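Local structure of antigen, P35 (Borreliella spielmanii A14S, 6HPN) at residues S106-L111 and K189-V194. The protein is of unknown molecular function but is an outer surface protein of the PFam54 family, whose members are thought to be key players in Lyme disease. Numbering follows the deposited sequence.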
# COMPACT_ATOMS: atom_id res chain seq x y z
N SER A 106 -4.57 -20.12 -12.29
CA SER A 106 -3.91 -19.03 -13.06
C SER A 106 -5.01 -18.13 -13.64
O SER A 106 -4.75 -16.91 -13.76
CB SER A 106 -2.95 -19.55 -14.13
OG SER A 106 -3.52 -20.59 -14.90
N ASN A 107 -6.19 -18.69 -13.94
CA ASN A 107 -7.34 -17.93 -14.47
C ASN A 107 -7.65 -16.78 -13.50
O ASN A 107 -8.03 -15.73 -14.00
CB ASN A 107 -8.53 -18.84 -14.83
CG ASN A 107 -8.98 -19.79 -13.74
OD1 ASN A 107 -8.18 -20.29 -12.95
ND2 ASN A 107 -10.27 -20.09 -13.71
N TYR A 108 -7.41 -16.94 -12.18
CA TYR A 108 -7.71 -15.97 -11.08
C TYR A 108 -6.45 -15.33 -10.47
O TYR A 108 -6.61 -14.46 -9.59
CB TYR A 108 -8.39 -16.64 -9.88
CG TYR A 108 -9.74 -17.27 -10.12
CD1 TYR A 108 -10.61 -16.80 -11.09
CD2 TYR A 108 -10.15 -18.34 -9.34
CE1 TYR A 108 -11.85 -17.39 -11.29
CE2 TYR A 108 -11.38 -18.94 -9.53
CZ TYR A 108 -12.24 -18.46 -10.50
OH TYR A 108 -13.46 -19.06 -10.67
N ARG A 109 -5.25 -15.75 -10.86
CA ARG A 109 -3.98 -15.26 -10.25
C ARG A 109 -3.83 -13.75 -10.48
O ARG A 109 -3.29 -13.05 -9.59
CB ARG A 109 -2.78 -16.05 -10.77
CG ARG A 109 -1.49 -15.79 -9.99
CD ARG A 109 -0.37 -16.80 -10.20
NE ARG A 109 -0.85 -18.17 -10.08
CZ ARG A 109 -0.79 -19.08 -11.05
NH1 ARG A 109 -0.23 -18.80 -12.21
NH2 ARG A 109 -1.29 -20.29 -10.83
N SER A 110 -4.29 -13.21 -11.60
CA SER A 110 -3.97 -11.80 -11.94
C SER A 110 -4.91 -10.84 -11.19
O SER A 110 -4.54 -9.64 -11.06
CB SER A 110 -3.93 -11.60 -13.43
OG SER A 110 -5.21 -11.27 -13.90
N LEU A 111 -6.04 -11.32 -10.66
CA LEU A 111 -6.85 -10.56 -9.66
C LEU A 111 -6.08 -10.47 -8.33
O LEU A 111 -6.17 -9.44 -7.66
CB LEU A 111 -8.20 -11.24 -9.44
CG LEU A 111 -9.07 -10.61 -8.34
CD1 LEU A 111 -9.47 -9.17 -8.66
CD2 LEU A 111 -10.32 -11.44 -8.09
N LYS A 189 -16.95 -18.76 -5.70
CA LYS A 189 -17.70 -17.83 -4.82
C LYS A 189 -16.71 -16.92 -4.08
O LYS A 189 -17.04 -15.75 -3.82
CB LYS A 189 -18.55 -18.65 -3.85
CG LYS A 189 -20.03 -18.28 -3.80
CD LYS A 189 -20.38 -17.33 -2.65
CE LYS A 189 -21.57 -17.82 -1.83
NZ LYS A 189 -21.60 -17.18 -0.49
N LEU A 190 -15.54 -17.45 -3.75
CA LEU A 190 -14.45 -16.70 -3.09
C LEU A 190 -13.97 -15.65 -4.07
O LEU A 190 -13.73 -14.51 -3.66
CB LEU A 190 -13.32 -17.66 -2.70
CG LEU A 190 -12.14 -17.04 -1.93
CD1 LEU A 190 -12.59 -16.34 -0.66
CD2 LEU A 190 -11.08 -18.09 -1.62
N HIS A 191 -13.83 -16.05 -5.33
CA HIS A 191 -13.36 -15.15 -6.41
C HIS A 191 -14.31 -13.95 -6.48
O HIS A 191 -13.82 -12.81 -6.37
CB HIS A 191 -13.29 -15.93 -7.72
CG HIS A 191 -13.20 -15.04 -8.90
ND1 HIS A 191 -11.98 -14.63 -9.42
CD2 HIS A 191 -14.16 -14.45 -9.64
CE1 HIS A 191 -12.20 -13.84 -10.45
NE2 HIS A 191 -13.53 -13.71 -10.60
N ASP A 192 -15.60 -14.22 -6.63
CA ASP A 192 -16.66 -13.19 -6.71
C ASP A 192 -16.53 -12.25 -5.50
O ASP A 192 -16.54 -11.04 -5.73
CB ASP A 192 -18.05 -13.83 -6.76
CG ASP A 192 -18.38 -14.57 -8.05
OD1 ASP A 192 -17.51 -14.67 -8.95
OD2 ASP A 192 -19.50 -15.07 -8.12
N ASN A 193 -16.45 -12.78 -4.28
CA ASN A 193 -16.42 -11.96 -3.03
C ASN A 193 -15.29 -10.93 -3.13
O ASN A 193 -15.51 -9.71 -2.89
CB ASN A 193 -16.27 -12.84 -1.78
CG ASN A 193 -16.05 -12.05 -0.49
OD1 ASN A 193 -15.06 -11.35 -0.35
ND2 ASN A 193 -16.95 -12.18 0.47
N VAL A 194 -14.10 -11.40 -3.48
CA VAL A 194 -12.88 -10.57 -3.62
C VAL A 194 -13.07 -9.56 -4.75
O VAL A 194 -12.80 -8.37 -4.49
CB VAL A 194 -11.64 -11.44 -3.85
CG1 VAL A 194 -10.41 -10.58 -4.11
CG2 VAL A 194 -11.41 -12.37 -2.67
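Tyr-108 and His-191 meet ring on ring in an offset stack, with centroids 4.1 Å apart and planes tilted by 25°. The overlap is lopsided: the imidazole covers the CD1 and CE1 side of the phenol ring, and His-191 ND1 sits over that face, offset toward the rim. The CB of His-191 lies almost squarely over the face of the phenol ring, a CH-pi contact 4.0 Å from the centroid of the Tyr-108 ring. With CG anti to the backbone N (chi1 164°), the imidazole extends from a CB already directed at the facing helix. On the other face of the phenol ring lies the ND2 of the neighbouring Asn-107, offset toward the rim.

One turn on, Leu-111 takes over. Its CD2 approaches the imidazole obliquely, 3.8 Å from His-191 ND1, and the same methyl packs 4.1 Å from Val-194 CG1, so this one branch bridges two residues of the facing helix. In the next shell, Leu-102 of helix 89-102 touches Tyr-108, His-191 and Val-194, while Ile-187 and Ser-188 also pack against Tyr-108.

The two helix segments run nearly parallel, their axes 11.3 Å apart and inclined by 19°, a spacing bridged chiefly by Tyr-108, His-191 and Leu-111. This is interhelical packing near one end of the elongated, all-helical Borrelia Bbcrasp-1 domain, joining the N-terminal part of helix 106-135 to the short helix 187-197.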